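PDB 2QN0: neurotoxin from Clostridium botulinum, which acts as a zinc-dependent protease, the light chain of botulinum neurotoxin type C1, which probably cleaves two kinds of neuronal SNARE protein. Local coordinates for residues A[115-120]-A[127-132]; A[119-124]-A[176-181]; A[170-175]-A[186-191]. All blocks are in the same frame, centred on the assembly; numbering follows the deposited sequence.

Interaction 1. Residues A[115-120]-A[127-132]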
loop_
_atom_site.group_PDB
_atom_site.type_symbol
_atom_site.label_atom_id
_atom_site.label_comp_id
_atom_site.label_asym_id
_atom_site.label_seq_id
_atom_site.Cartn_x
_atom_site.Cartn_y
_atom_site.Cartn_z
ATOM N N PRO A 115 11.315 -2.018 9.063
ATOM C CA PRO A 115 10.665 -1.653 10.322
ATOM C C PRO A 115 11.721 -1.823 11.404
ATOM O O PRO A 115 12.598 -2.681 11.279
ATOM C CB PRO A 115 9.578 -2.712 10.470
ATOM C CG PRO A 115 9.228 -3.043 9.056
ATOM C CD PRO A 115 10.584 -3.108 8.392
ATOM N N PHE A 116 11.671 -1.007 12.450
ATOM C CA PHE A 116 12.627 -1.185 13.533
ATOM C C PHE A 116 12.298 -2.577 14.070
ATOM O O PHE A 116 11.126 -2.926 14.218
ATOM C CB PHE A 116 12.399 -0.160 14.642
ATOM C CG PHE A 116 13.343 -0.314 15.805
ATOM C CD1 PHE A 116 14.487 0.469 15.895
ATOM C CD2 PHE A 116 13.094 -1.256 16.795
ATOM C CE1 PHE A 116 15.375 0.313 16.962
ATOM C CE2 PHE A 116 13.974 -1.422 17.865
ATOM C CZ PHE A 116 15.115 -0.635 17.946
ATOM N N PRO A 117 13.321 -3.396 14.359
ATOM C CA PRO A 117 13.037 -4.738 14.874
ATOM C C PRO A 117 12.565 -4.737 16.326
ATOM O O PRO A 117 13.353 -4.950 17.248
ATOM C CB PRO A 117 14.366 -5.469 14.684
ATOM C CG PRO A 117 15.371 -4.381 14.866
ATOM C CD PRO A 117 14.760 -3.221 14.101
ATOM N N GLY A 118 11.273 -4.488 16.515
ATOM C CA GLY A 118 10.712 -4.471 17.851
ATOM C C GLY A 118 9.412 -3.699 17.946
ATOM O O GLY A 118 8.930 -3.137 16.959
ATOM N N ASN A 119 8.825 -3.701 19.138
ATOM C CA ASN A 119 7.594 -2.966 19.387
ATOM C C ASN A 119 7.646 -2.397 20.802
ATOM O O ASN A 119 8.688 -2.451 21.457
ATOM C CB ASN A 119 6.355 -3.856 19.205
ATOM C CG ASN A 119 6.314 -5.025 20.170
ATOM O OD1 ASN A 119 6.957 -5.007 21.220
ATOM N ND2 ASN A 119 5.534 -6.044 19.824
ATOM N N ASN A 120 6.527 -1.857 21.270
ATOM C CA ASN A 120 6.474 -1.257 22.600
ATOM C C ASN A 120 6.960 -2.174 23.722
ATOM O O ASN A 120 7.558 -1.705 24.690
ATOM C CB ASN A 120 5.047 -0.772 22.905
ATOM C CG ASN A 120 4.043 -1.911 23.025
ATOM O OD1 ASN A 120 3.882 -2.723 22.107
ATOM N ND2 ASN A 120 3.350 -1.968 24.159
ATOM N N PHE A 127 17.032 -6.126 19.783
ATOM C CA PHE A 127 16.593 -6.045 18.387
ATOM C C PHE A 127 15.833 -7.363 18.225
ATOM O O PHE A 127 16.426 -8.428 18.379
ATOM C CB PHE A 127 17.772 -6.070 17.400
ATOM C CG PHE A 127 18.294 -4.710 16.998
ATOM C CD1 PHE A 127 17.578 -3.548 17.260
ATOM C CD2 PHE A 127 19.506 -4.606 16.315
ATOM C CE1 PHE A 127 18.063 -2.301 16.845
ATOM C CE2 PHE A 127 19.996 -3.366 15.896
ATOM C CZ PHE A 127 19.273 -2.211 16.162
ATOM N N ASP A 128 14.535 -7.308 17.937
ATOM C CA ASP A 128 13.752 -8.530 17.760
ATOM C C ASP A 128 13.243 -8.608 16.327
ATOM O O ASP A 128 12.273 -7.946 15.962
ATOM C CB ASP A 128 12.575 -8.561 18.738
ATOM C CG ASP A 128 11.761 -9.839 18.640
ATOM O OD1 ASP A 128 12.152 -10.754 17.882
ATOM O OD2 ASP A 128 10.724 -9.930 19.329
ATOM N N PHE A 129 13.904 -9.430 15.520
ATOM C CA PHE A 129 13.536 -9.579 14.120
ATOM C C PHE A 129 12.315 -10.463 13.871
ATOM O O PHE A 129 11.900 -10.640 12.725
ATOM C CB PHE A 129 14.756 -10.077 13.336
ATOM C CG PHE A 129 15.864 -9.059 13.246
ATOM C CD1 PHE A 129 15.879 -8.115 12.224
ATOM C CD2 PHE A 129 16.865 -9.011 14.215
ATOM C CE1 PHE A 129 16.869 -7.138 12.163
ATOM C CE2 PHE A 129 17.862 -8.037 14.165
ATOM C CZ PHE A 129 17.865 -7.097 13.136
ATOM N N ASP A 130 11.733 -11.009 14.940
ATOM C CA ASP A 130 10.539 -11.852 14.815
ATOM C C ASP A 130 9.326 -11.221 15.498
ATOM O O ASP A 130 8.290 -11.873 15.645
ATOM C CB ASP A 130 10.756 -13.235 15.448
ATOM C CG ASP A 130 11.719 -14.105 14.663
ATOM O OD1 ASP A 130 11.640 -14.122 13.415
ATOM O OD2 ASP A 130 12.546 -14.789 15.302
ATOM N N VAL A 131 9.441 -9.962 15.907
ATOM C CA VAL A 131 8.335 -9.314 16.610
ATOM C C VAL A 131 7.028 -9.279 15.827
ATOM O O VAL A 131 7.018 -9.044 14.616
ATOM C CB VAL A 131 8.695 -7.870 17.040
ATOM C CG1 VAL A 131 8.728 -6.950 15.830
ATOM C CG2 VAL A 131 7.694 -7.378 18.069
ATOM N N ASP A 132 5.929 -9.517 16.538
ATOM C CA ASP A 132 4.592 -9.525 15.953
ATOM C C ASP A 132 4.512 -10.350 14.677
ATOM O O ASP A 132 4.641 -11.573 14.723
ATOM C CB ASP A 132 4.126 -8.088 15.696
ATOM C CG ASP A 132 3.841 -7.337 16.983
ATOM O OD1 ASP A 132 3.086 -7.872 17.820
ATOM O OD2 ASP A 132 4.367 -6.218 17.158
#
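The Phe127 ring turns its edge to the face of Phe116 in an offset edge-to-face pair, the planes 74° apart and the centroids 5.5 Å from each other; at its nearest, Phe116 CZ lies close to the plane of the Phe127 ring, 3.6 Å from Phe127 CE1. Pro117 touches all three phenylalanine rings: its CD rests near the rim of one face of Phe116, its neighbour in sequence, its CG approaches Phe127 CD1 at 3.4 Å, and its CB stands over the centre of the Phe129 ring, 3.9 Å from the centroid, in a CH-pi contact close to the ring normal.

The polar bonds involve both backbone and side chains. Pro117 is the centre of an inverse gamma turn, closed by a weak bond from Gly118 N to Phe116 O; its own carbonyl accepts from Asp128 N at 2.7 Å, the donor standing well above the carbonyl plane. With CG between the backbone N and the carbonyl carbon (chi1 62°), Asn119 extends ND2 to Asp132 OD2 at 2.9 Å; the bond is nearly straight and stays in the amide plane, but it meets the carboxylate from above. Beside these bonds Val131 adds apolar packing, CG1 against Gly118 N (3.6 Å) and CG2 against the Asn119 amide. Asp128 OD1 accepts from Asp130 N in an Asx turn, within the type I turn from Asp128 to Val131, and takes a second bond from Asn311 ND2.

The contact thus closes a short excursion between helix 101-112 and strand 126-128. Helices 283-304 and 319-330 pack on Phe116 and Phe127, strand 309-311 pairs in parallel with strand 126-128, and Phe129 also stacks on Phe315 and meets Tyr322 of helix 319-330 edge-to-face.

Interaction 2. Residues A[119-124]-A[176-181]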
loop_
_atom_site.group_PDB
_atom_site.type_symbol
_atom_site.label_atom_id
_atom_site.label_comp_id
_atom_site.label_asym_id
_atom_site.label_seq_id
_atom_site.Cartn_x
_atom_site.Cartn_y
_atom_site.Cartn_z
ATOM N N ASN A 119 8.825 -3.701 19.138
ATOM C CA ASN A 119 7.594 -2.966 19.387
ATOM C C ASN A 119 7.646 -2.397 20.802
ATOM O O ASN A 119 8.688 -2.451 21.457
ATOM C CB ASN A 119 6.355 -3.856 19.205
ATOM C CG ASN A 119 6.314 -5.025 20.170
ATOM O OD1 ASN A 119 6.957 -5.007 21.220
ATOM N ND2 ASN A 119 5.534 -6.044 19.824
ATOM N N ASN A 120 6.527 -1.857 21.270
ATOM C CA ASN A 120 6.474 -1.257 22.600
ATOM C C ASN A 120 6.960 -2.174 23.722
ATOM O O ASN A 120 7.558 -1.705 24.690
ATOM C CB ASN A 120 5.047 -0.772 22.905
ATOM C CG ASN A 120 4.043 -1.911 23.025
ATOM O OD1 ASN A 120 3.882 -2.723 22.107
ATOM N ND2 ASN A 120 3.350 -1.968 24.159
ATOM N N ASN A 121 6.720 -3.475 23.590
ATOM C CA ASN A 121 7.126 -4.423 24.623
ATOM C C ASN A 121 8.518 -5.037 24.470
ATOM O O ASN A 121 8.918 -5.885 25.269
ATOM C CB ASN A 121 6.081 -5.533 24.747
ATOM C CG ASN A 121 4.810 -5.054 25.418
ATOM O OD1 ASN A 121 4.858 -4.440 26.482
ATOM N ND2 ASN A 121 3.668 -5.337 24.805
ATOM N N THR A 122 9.257 -4.622 23.448
ATOM C CA THR A 122 10.607 -5.136 23.240
ATOM C C THR A 122 11.560 -4.426 24.201
ATOM O O THR A 122 11.504 -3.206 24.345
ATOM C CB THR A 122 11.094 -4.868 21.802
ATOM O OG1 THR A 122 10.212 -5.508 20.873
ATOM C CG2 THR A 122 12.508 -5.399 21.609
ATOM N N PRO A 123 12.436 -5.180 24.887
ATOM C CA PRO A 123 13.371 -4.538 25.814
ATOM C C PRO A 123 14.200 -3.494 25.075
ATOM O O PRO A 123 14.560 -3.688 23.912
ATOM C CB PRO A 123 14.217 -5.707 26.312
ATOM C CG PRO A 123 13.236 -6.837 26.313
ATOM C CD PRO A 123 12.518 -6.648 24.989
ATOM N N ILE A 124 14.505 -2.392 25.749
ATOM C CA ILE A 124 15.278 -1.315 25.141
ATOM C C ILE A 124 16.634 -1.739 24.571
ATOM O O ILE A 124 17.126 -1.131 23.617
ATOM C CB ILE A 124 15.492 -0.162 26.152
ATOM C CG1 ILE A 124 14.138 0.456 26.515
ATOM C CG2 ILE A 124 16.411 0.897 25.563
ATOM C CD1 ILE A 124 14.222 1.573 27.538
ATOM N N THR A 176 -2.148 -9.817 20.462
ATOM C CA THR A 176 -3.167 -9.279 21.360
ATOM C C THR A 176 -2.710 -8.279 22.425
ATOM O O THR A 176 -3.287 -7.199 22.551
ATOM C CB THR A 176 -3.919 -10.423 22.074
ATOM O OG1 THR A 176 -4.492 -11.300 21.096
ATOM C CG2 THR A 176 -5.031 -9.866 22.949
ATOM N N ASN A 177 -1.679 -8.630 23.188
ATOM C CA ASN A 177 -1.203 -7.756 24.259
ATOM C C ASN A 177 -0.278 -6.604 23.873
ATOM O O ASN A 177 0.278 -5.938 24.748
ATOM C CB ASN A 177 -0.536 -8.593 25.354
ATOM C CG ASN A 177 -1.494 -9.583 25.994
ATOM O OD1 ASN A 177 -2.582 -9.213 26.440
ATOM N ND2 ASN A 177 -1.093 -10.847 26.043
ATOM N N ASN A 178 -0.106 -6.358 22.578
ATOM C CA ASN A 178 0.750 -5.259 22.145
ATOM C C ASN A 178 -0.081 -4.144 21.520
ATOM O O ASN A 178 -1.290 -4.283 21.331
ATOM C CB ASN A 178 1.785 -5.735 21.115
ATOM C CG ASN A 178 2.671 -6.849 21.638
ATOM O OD1 ASN A 178 3.109 -6.827 22.789
ATOM N ND2 ASN A 178 2.957 -7.826 20.781
ATOM N N THR A 179 0.575 -3.029 21.217
ATOM C CA THR A 179 -0.079 -1.900 20.564
ATOM C C THR A 179 0.524 -1.859 19.160
ATOM O O THR A 179 1.514 -2.540 18.904
ATOM C CB THR A 179 0.209 -0.575 21.295
ATOM O OG1 THR A 179 1.624 -0.405 21.439
ATOM C CG2 THR A 179 -0.446 -0.574 22.672
ATOM N N PHE A 180 -0.058 -1.075 18.257
ATOM C CA PHE A 180 0.444 -1.000 16.882
ATOM C C PHE A 180 1.758 -0.244 16.707
ATOM O O PHE A 180 1.811 0.981 16.831
ATOM C CB PHE A 180 -0.621 -0.387 15.967
ATOM C CG PHE A 180 -1.788 -1.296 15.703
ATOM C CD1 PHE A 180 -1.637 -2.425 14.903
ATOM C CD2 PHE A 180 -3.035 -1.033 16.262
ATOM C CE1 PHE A 180 -2.713 -3.284 14.664
ATOM C CE2 PHE A 180 -4.119 -1.883 16.030
ATOM C CZ PHE A 180 -3.957 -3.011 15.229
ATOM N N ALA A 181 2.815 -0.990 16.398
ATOM C CA ALA A 181 4.139 -0.421 16.195
ATOM C C ALA A 181 4.185 0.579 15.037
ATOM O O ALA A 181 5.022 1.477 15.027
ATOM C CB ALA A 181 5.152 -1.542 15.957
HETATM O O HOH W 1 1.091 -3.510 25.390
#
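Asn121 ND2 donates to Asn178 OD1 at 2.6 Å, a short bond that lies in the carbonyl plane of the acceptor and in the amide plane of the donor, although the two amides are turned 51° against each other. Asn178 reaches this position with CG anti to its carbonyl carbon (chi1 -58°), which carries the amide across to the turn.

Asn178 ND2 comes within 3.3 Å of Asn119 ND2, yet no bond joins these two donors. Each is satisfied by a different oxygen of one carboxylate, Asn178 ND2 by Asp132 OD1 and Asn119 ND2 by Asp132 OD2, which probably explains how two donors can lie so close. The type I turn from Asn119 to Thr122 is closed by the backbone bond from Thr122 N to Asn119 O at 3.0 Å. Two further bonds supplement it: Asn119 N donates to Thr122 OG1 at 2.9 Å, and Asn119 OD1 takes a weak bond from Asn121 N.

Asn120 OD1 receives a weak, long bond from Thr179 N at 3.4 Å, almost perfectly straight. The Thr179 hydroxyl packs against Asn120 CG, but its hydrogen-bond partner is Glu184. A water bridges the two loops: it accepts from Asn120 ND2 and Asn121 ND2 and donates to Asn177 O, 2.6 Å away. Apolar contact is slight, essentially Asn119 CB against Ala181 CB at 4.2 Å.

One full-strength amide bond, a weak backbone-to-amide bond and a bridging water therefore join the loops, with little apolar packing, consistent with a junction that is only partly buried. The carboxylate of Asp132 acts as a common acceptor, and its negative charge would probably polarise the N-H groups of both amides directed at it.

Interaction 3. Residues A[170-175]-A[186-191]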
loop_
_atom_site.group_PDB
_atom_site.type_symbol
_atom_site.label_atom_id
_atom_site.label_comp_id
_atom_site.label_asym_id
_atom_site.label_seq_id
_atom_site.Cartn_x
_atom_site.Cartn_y
_atom_site.Cartn_z
ATOM N N THR A 170 -4.871 -1.477 3.285
ATOM C CA THR A 170 -3.509 -1.709 3.764
ATOM C C THR A 170 -3.587 -1.848 5.278
ATOM O O THR A 170 -4.232 -1.035 5.943
ATOM C CB THR A 170 -2.590 -0.521 3.439
ATOM O OG1 THR A 170 -2.515 -0.354 2.019
ATOM C CG2 THR A 170 -1.188 -0.758 4.001
ATOM N N SER A 171 -2.928 -2.863 5.826
ATOM C CA SER A 171 -2.975 -3.086 7.267
ATOM C C SER A 171 -1.664 -3.593 7.843
ATOM O O SER A 171 -0.820 -4.127 7.121
ATOM C CB SER A 171 -4.052 -4.128 7.602
ATOM O OG SER A 171 -5.258 -3.898 6.896
ATOM N N THR A 172 -1.498 -3.400 9.149
ATOM C CA THR A 172 -0.345 -3.939 9.863
ATOM C C THR A 172 -1.022 -4.826 10.906
ATOM O O THR A 172 -2.232 -4.714 11.125
ATOM C CB THR A 172 0.525 -2.858 10.543
ATOM O OG1 THR A 172 -0.253 -2.120 11.490
ATOM C CG2 THR A 172 1.102 -1.914 9.488
ATOM N N PHE A 173 -0.261 -5.699 11.548
ATOM C CA PHE A 173 -0.846 -6.629 12.505
ATOM C C PHE A 173 -0.017 -6.732 13.771
ATOM O O PHE A 173 1.185 -6.491 13.751
ATOM C CB PHE A 173 -0.966 -7.993 11.830
ATOM C CG PHE A 173 -1.618 -7.929 10.478
ATOM C CD1 PHE A 173 -2.992 -8.073 10.346
ATOM C CD2 PHE A 173 -0.861 -7.650 9.343
ATOM C CE1 PHE A 173 -3.609 -7.936 9.103
ATOM C CE2 PHE A 173 -1.469 -7.510 8.098
ATOM C CZ PHE A 173 -2.844 -7.653 7.980
ATOM N N LYS A 174 -0.664 -7.098 14.873
ATOM C CA LYS A 174 0.038 -7.206 16.142
ATOM C C LYS A 174 -0.548 -8.311 17.008
ATOM O O LYS A 174 -1.667 -8.773 16.772
ATOM C CB LYS A 174 -0.068 -5.883 16.903
ATOM C CG LYS A 174 -1.487 -5.594 17.387
ATOM C CD LYS A 174 -1.564 -4.321 18.211
ATOM C CE LYS A 174 -2.962 -4.120 18.768
ATOM N NZ LYS A 174 -3.351 -5.219 19.698
ATOM N N LEU A 175 0.216 -8.731 18.012
ATOM C CA LEU A 175 -0.255 -9.750 18.938
ATOM C C LEU A 175 -1.232 -9.050 19.882
ATOM O O LEU A 175 -1.150 -7.836 20.080
ATOM C CB LEU A 175 0.914 -10.346 19.727
ATOM C CG LEU A 175 1.982 -11.076 18.906
ATOM C CD1 LEU A 175 3.052 -11.623 19.841
ATOM C CD2 LEU A 175 1.344 -12.203 18.109
ATOM N N PHE A 186 8.410 2.709 15.385
ATOM C CA PHE A 186 9.048 1.461 14.954
ATOM C C PHE A 186 8.722 1.130 13.504
ATOM O O PHE A 186 9.608 0.849 12.692
ATOM C CB PHE A 186 8.560 0.279 15.790
ATOM C CG PHE A 186 8.761 0.443 17.267
ATOM C CD1 PHE A 186 10.026 0.330 17.830
ATOM C CD2 PHE A 186 7.674 0.697 18.099
ATOM C CE1 PHE A 186 10.208 0.467 19.206
ATOM C CE2 PHE A 186 7.846 0.835 19.473
ATOM C CZ PHE A 186 9.116 0.719 20.026
ATOM N N GLY A 187 7.433 1.156 13.197
ATOM C CA GLY A 187 6.988 0.784 11.872
ATOM C C GLY A 187 6.730 -0.709 11.966
ATOM O O GLY A 187 7.060 -1.327 12.982
ATOM N N ALA A 188 6.146 -1.296 10.926
ATOM C CA ALA A 188 5.854 -2.725 10.930
ATOM C C ALA A 188 5.535 -3.181 9.516
ATOM O O ALA A 188 5.292 -2.362 8.636
ATOM C CB ALA A 188 4.666 -3.016 11.842
ATOM N N LEU A 189 5.536 -4.491 9.309
ATOM C CA LEU A 189 5.226 -5.054 8.000
ATOM C C LEU A 189 3.800 -4.669 7.606
ATOM O O LEU A 189 2.890 -4.710 8.435
ATOM C CB LEU A 189 5.356 -6.584 8.051
ATOM C CG LEU A 189 4.961 -7.394 6.814
ATOM C CD1 LEU A 189 5.706 -8.721 6.826
ATOM C CD2 LEU A 189 3.448 -7.614 6.788
ATOM N N SER A 190 3.614 -4.295 6.342
ATOM C CA SER A 190 2.295 -3.927 5.835
ATOM C C SER A 190 1.828 -4.932 4.791
ATOM O O SER A 190 2.631 -5.446 4.019
ATOM C CB SER A 190 2.321 -2.551 5.153
ATOM O OG SER A 190 2.516 -1.486 6.066
ATOM N N ILE A 191 0.532 -5.214 4.782
ATOM C CA ILE A 191 -0.044 -6.084 3.766
ATOM C C ILE A 191 -1.054 -5.212 3.036
ATOM O O ILE A 191 -1.934 -4.612 3.658
ATOM C CB ILE A 191 -0.766 -7.314 4.361
ATOM C CG1 ILE A 191 0.268 -8.298 4.921
ATOM C CG2 ILE A 191 -1.618 -7.989 3.277
ATOM C CD1 ILE A 191 -0.325 -9.588 5.470
HETATM O O HOH W 2 2.272 -6.185 10.735
#
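With CG1 anti to its carbonyl carbon (chi1 -72°), Ile191 sends CD1 to the Phe173 ring, whose own chi1 of -50° brings it beside an antiparallel beta pairing. Ile191 CD1 lies 3.5 Å from Phe173 CE2, while Ile191 CB lies in the plane of the Phe173 ring, at its edge; the two side chains cross at about a right angle.

The pairing itself is a single hydrogen-bonded pair, Ser171 with Ile191, by which the outermost strand 169-171 joins strand 190-193 in the mixed sheet. Ser171 N donates to Ile191 O at 3.0 Å, and Ile191 N returns a bond to Ser171 O at 2.9 Å, nearly along the C=O axis. Thr170 CA and Ser190 CA add CA-H...O contacts beside it.

Thr170 OG1 hydrogen-bonds Glu230 OE1 of the HExxH helix, 223-238, and the Thr170 side chain lies about 7 Å from the zinc ion, so this edge of the sheet borders the metal site. Ser190 OG pairs with Asn237 of the same helix. Toward Phe173 and Leu189 the two chain segments move apart, and a water sits between them, accepting from Phe173 N at 2.7 Å and lying 2.8 Å from Leu189 O, to which it may donate.

How the interactions relate
The three contacts lie on one side of the chain's centre and differ in burial: interaction 1 is buried, interactions 2 and 3 are partly buried, and interaction 3 lies nearest the middle of the chain. Interaction 1 is largely aromatic; interaction 2, which shares Asn119 and Asn120 with it, relies on amides and a water; interaction 3, close to the zinc ion, is built on backbone pairing in the main sheet. Asp132 OD1, besides its bond to Asn178, also accepts from Leu175 N, tying interaction 3 to the other two. Backbone bonds add further joints: Phe116 N to Phe186 O links 115-120 to 186-191, and Gly187 N to Ala181 O joins interactions 2 and 3.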